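Local coordinates for protein Exo-poly-alpha-D-galacturonosidase (Thermotoga maritima, PDB 3JUR) that is a hyperthermoactive exopolygalacturonase of glycosyl hydrolase family 28 that probably cleaves polygalacturonate from its chain ends, at residues 194-199 / 217-222. Residues are numbered along the deposited sequence; the frame is centred on the assembly and turned at random.
Sequences QFYRCR and HPVLSE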
ATOM      1  N   GLN D 194     -32.952 -33.293 -13.715  1.00 23.90           N
ATOM      2  CA  GLN D 194     -32.488 -34.119 -12.604  1.00 24.26           C
ATOM      3  C   GLN D 194     -32.060 -35.503 -13.065  1.00 24.32           C
ATOM      4  O   GLN D 194     -32.816 -36.215 -13.722  1.00 24.36           O
ATOM      5  CB  GLN D 194     -33.546 -34.212 -11.492  1.00 24.38           C
ATOM      6  CG  GLN D 194     -33.034 -34.833 -10.178  1.00 25.10           C
ATOM      7  CD  GLN D 194     -34.068 -34.796  -9.056  1.00 26.12           C
ATOM      8  OE1 GLN D 194     -35.008 -35.593  -9.024  1.00 23.67           O
ATOM      9  NE2 GLN D 194     -33.887 -33.868  -8.123  1.00 26.30           N
ATOM     10  N   PHE D 195     -30.818 -35.846 -12.740  1.00 24.60           N
ATOM     11  CA  PHE D 195     -30.290 -37.192 -12.903  1.00 24.65           C
ATOM     12  C   PHE D 195     -30.177 -37.780 -11.506  1.00 24.70           C
ATOM     13  O   PHE D 195     -29.442 -37.255 -10.664  1.00 24.59           O
ATOM     14  CB  PHE D 195     -28.906 -37.155 -13.568  1.00 24.76           C
ATOM     15  CG  PHE D 195     -28.896 -36.482 -14.914  1.00 24.76           C
ATOM     16  CD1 PHE D 195     -29.196 -37.203 -16.068  1.00 24.33           C
ATOM     17  CD2 PHE D 195     -28.590 -35.122 -15.028  1.00 25.58           C
ATOM     18  CE1 PHE D 195     -29.202 -36.587 -17.320  1.00 24.06           C
ATOM     19  CE2 PHE D 195     -28.590 -34.496 -16.278  1.00 24.60           C
ATOM     20  CZ  PHE D 195     -28.904 -35.233 -17.426  1.00 24.49           C
ATOM     21  N   TYR D 196     -30.916 -38.853 -11.256  1.00 24.87           N
ATOM     22  CA  TYR D 196     -30.950 -39.474  -9.931  1.00 25.05           C
ATOM     23  C   TYR D 196     -30.277 -40.846  -9.952  1.00 25.17           C
ATOM     24  O   TYR D 196     -30.735 -41.764 -10.645  1.00 24.93           O
ATOM     25  CB  TYR D 196     -32.391 -39.585  -9.424  1.00 24.96           C
ATOM     26  CG  TYR D 196     -32.516 -39.352  -7.941  1.00 25.23           C
ATOM     27  CD1 TYR D 196     -32.912 -38.106  -7.442  1.00 25.26           C
ATOM     28  CD2 TYR D 196     -32.217 -40.364  -7.032  1.00 25.21           C
ATOM     29  CE1 TYR D 196     -33.018 -37.881  -6.069  1.00 25.40           C
ATOM     30  CE2 TYR D 196     -32.321 -40.155  -5.662  1.00 25.64           C
ATOM     31  CZ  TYR D 196     -32.722 -38.916  -5.185  1.00 25.73           C
ATOM     32  OH  TYR D 196     -32.811 -38.714  -3.829  1.00 24.78           O
ATOM     33  N   ARG D 197     -29.185 -40.963  -9.195  1.00 25.14           N
ATOM     34  CA  ARG D 197     -28.368 -42.180  -9.117  1.00 25.44           C
ATOM     35  C   ARG D 197     -27.915 -42.661 -10.505  1.00 25.84           C
ATOM     36  O   ARG D 197     -28.108 -43.826 -10.872  1.00 25.89           O
ATOM     37  CB  ARG D 197     -29.097 -43.299  -8.355  1.00 25.43           C
ATOM     38  CG  ARG D 197     -29.556 -42.940  -6.942  1.00 25.30           C
ATOM     39  CD  ARG D 197     -29.980 -44.194  -6.171  1.00 25.41           C
ATOM     40  NE  ARG D 197     -31.122 -44.873  -6.787  1.00 24.74           N
ATOM     41  CZ  ARG D 197     -32.271 -45.150  -6.170  1.00 25.79           C
ATOM     42  NH1 ARG D 197     -32.452 -44.821  -4.898  1.00 25.52           N
ATOM     43  NH2 ARG D 197     -33.241 -45.776  -6.825  1.00 25.16           N
ATOM     44  N   CYS D 198     -27.320 -41.750 -11.271  1.00 26.17           N
ATOM     45  CA  CYS D 198     -26.908 -42.053 -12.636  1.00 26.52           C
ATOM     46  C   CYS D 198     -25.393 -42.100 -12.775  1.00 26.30           C
ATOM     47  O   CYS D 198     -24.670 -41.510 -11.978  1.00 26.40           O
ATOM     48  CB  CYS D 198     -27.488 -41.028 -13.613  1.00 26.37           C
ATOM     49  SG  CYS D 198     -29.274 -41.045 -13.719  1.00 29.00           S
ATOM     50  N   ARG D 199     -24.935 -42.808 -13.804  1.00 26.22           N
ATOM     51  CA  ARG D 199     -23.525 -42.895 -14.162  1.00 26.43           C
ATOM     52  C   ARG D 199     -23.335 -42.424 -15.597  1.00 25.77           C
ATOM     53  O   ARG D 199     -24.157 -42.735 -16.461  1.00 25.64           O
ATOM     54  CB  ARG D 199     -23.045 -44.346 -14.053  1.00 26.92           C
ATOM     55  CG  ARG D 199     -22.126 -44.628 -12.879  1.00 29.66           C
ATOM     56  CD  ARG D 199     -21.782 -46.120 -12.766  1.00 32.47           C
ATOM     57  NE  ARG D 199     -21.254 -46.681 -14.012  1.00 35.36           N
ATOM     58  CZ  ARG D 199     -20.744 -47.909 -14.144  1.00 36.78           C
ATOM     59  NH1 ARG D 199     -20.667 -48.729 -13.100  1.00 37.21           N
ATOM     60  NH2 ARG D 199     -20.298 -48.320 -15.327  1.00 36.93           N
ATOM     61  N   HIS D 217     -29.644 -30.571 -11.588  1.00 23.68           N
ATOM     62  CA  HIS D 217     -29.591 -31.221 -10.282  1.00 23.38           C
ATOM     63  C   HIS D 217     -29.207 -32.702 -10.366  1.00 23.38           C
ATOM     64  O   HIS D 217     -30.077 -33.572 -10.293  1.00 23.64           O
ATOM     65  CB  HIS D 217     -30.932 -31.012  -9.552  1.00 23.06           C
ATOM     66  CG  HIS D 217     -30.921 -31.410  -8.106  1.00 22.17           C
ATOM     67  ND1 HIS D 217     -32.078 -31.642  -7.393  1.00 21.66           N
ATOM     68  CD2 HIS D 217     -29.899 -31.625  -7.244  1.00 21.84           C
ATOM     69  CE1 HIS D 217     -31.770 -31.981  -6.155  1.00 21.90           C
ATOM     70  NE2 HIS D 217     -30.452 -31.979  -6.039  1.00 21.71           N
ATOM     71  N   PRO D 218     -27.897 -32.995 -10.535  1.00 23.47           N
ATOM     72  CA  PRO D 218     -27.469 -34.389 -10.449  1.00 23.20           C
ATOM     73  C   PRO D 218     -27.385 -34.824  -8.991  1.00 23.16           C
ATOM     74  O   PRO D 218     -26.853 -34.084  -8.148  1.00 23.14           O
ATOM     75  CB  PRO D 218     -26.080 -34.388 -11.103  1.00 23.14           C
ATOM     76  CG  PRO D 218     -25.594 -32.989 -11.016  1.00 23.30           C
ATOM     77  CD  PRO D 218     -26.765 -32.076 -10.788  1.00 23.65           C
ATOM     78  N   VAL D 219     -27.914 -36.009  -8.703  1.00 22.71           N
ATOM     79  CA  VAL D 219     -27.996 -36.519  -7.339  1.00 22.59           C
ATOM     80  C   VAL D 219     -27.436 -37.930  -7.302  1.00 22.66           C
ATOM     81  O   VAL D 219     -27.809 -38.771  -8.123  1.00 22.63           O
ATOM     82  CB  VAL D 219     -29.461 -36.541  -6.810  1.00 22.72           C
ATOM     83  CG1 VAL D 219     -29.515 -37.005  -5.354  1.00 22.40           C
ATOM     84  CG2 VAL D 219     -30.126 -35.175  -6.961  1.00 22.43           C
ATOM     85  N   LEU D 220     -26.541 -38.177  -6.350  1.00 22.96           N
ATOM     86  CA  LEU D 220     -25.962 -39.505  -6.114  1.00 23.05           C
ATOM     87  C   LEU D 220     -25.418 -40.105  -7.406  1.00 23.30           C
ATOM     88  O   LEU D 220     -25.501 -41.318  -7.647  1.00 23.41           O
ATOM     89  CB  LEU D 220     -26.981 -40.426  -5.437  1.00 23.01           C
ATOM     90  CG  LEU D 220     -27.367 -40.079  -3.998  1.00 22.75           C
ATOM     91  CD1 LEU D 220     -28.662 -40.772  -3.607  1.00 22.82           C
ATOM     92  CD2 LEU D 220     -26.241 -40.451  -3.037  1.00 23.04           C
ATOM     93  N   SER D 221     -24.854 -39.225  -8.227  1.00 23.48           N
ATOM     94  CA  SER D 221     -24.397 -39.569  -9.560  1.00 23.51           C
ATOM     95  C   SER D 221     -22.879 -39.512  -9.657  1.00 23.62           C
ATOM     96  O   SER D 221     -22.213 -38.816  -8.879  1.00 23.52           O
ATOM     97  CB  SER D 221     -25.034 -38.637 -10.593  1.00 23.25           C
ATOM     98  OG  SER D 221     -26.423 -38.904 -10.705  1.00 24.31           O
ATOM     99  N   GLU D 222     -22.346 -40.240 -10.630  1.00 23.47           N
ATOM    100  CA  GLU D 222     -20.909 -40.348 -10.815  1.00 23.70           C
ATOM    101  C   GLU D 222     -20.537 -40.202 -12.287  1.00 23.12           C
ATOM    102  O   GLU D 222     -21.241 -40.708 -13.173  1.00 22.70           O
ATOM    103  CB  GLU D 222     -20.425 -41.691 -10.271  1.00 23.71           C
ATOM    104  CG  GLU D 222     -18.946 -41.751 -10.011  1.00 26.80           C
ATOM    105  CD  GLU D 222     -18.551 -42.967  -9.199  1.00 29.84           C
ATOM    106  OE1 GLU D 222     -19.216 -43.236  -8.172  1.00 32.11           O
ATOM    107  OE2 GLU D 222     -17.575 -43.645  -9.588  1.00 30.85           O
TER
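Q194 runs beside H217, both side chains heading the same way from neighbouring parallel strands, with the amide plane turned 61° from the imidazole and Q194 NE2 3.0 Å from ND1 of H217. Hydrogen bonds outside the pair hold both: T103 for OE1 of Q194, S191 for ND1 of H217 and E244 for its NE2. F195 sends its ring to the other face of the sheet, while its carbonyl O takes a straight bond from V219 N (2.8 Å). The Y196 ring lies over V219: methyl CG1, held anti to the backbone N (chi1 -177°), makes a CH-pi contact 4.0 Å from the ring centroid and 23° off the normal. At R197, whose backbone turns left-handed like that of L220 beside it, the N donates to V219 O at 2.8 Å; R197 CG packs alongside L220 CB. C198 N donates to S221 OG (3.0 Å), which itself donates to V219 O from above the carbonyl plane. With an alanine at S221, C198 N would probably lose this acceptor and V219 O one of its two donors, easing the grip between the two turns. C198 O accepts a hydrogen bond from E222 N, and R199 CA makes a CA-H...O contact with E222 O (3.3 Å). Farther out, the Y196 hydroxyl hydrogen-bonds E109 and R104, and the guanidinium groups of R197 and R199 form salt bridges with D121 and E123. Matching strand-and-turn pieces stacked in register are the hallmark of successive coils of the right-handed parallel beta-helix of family 28.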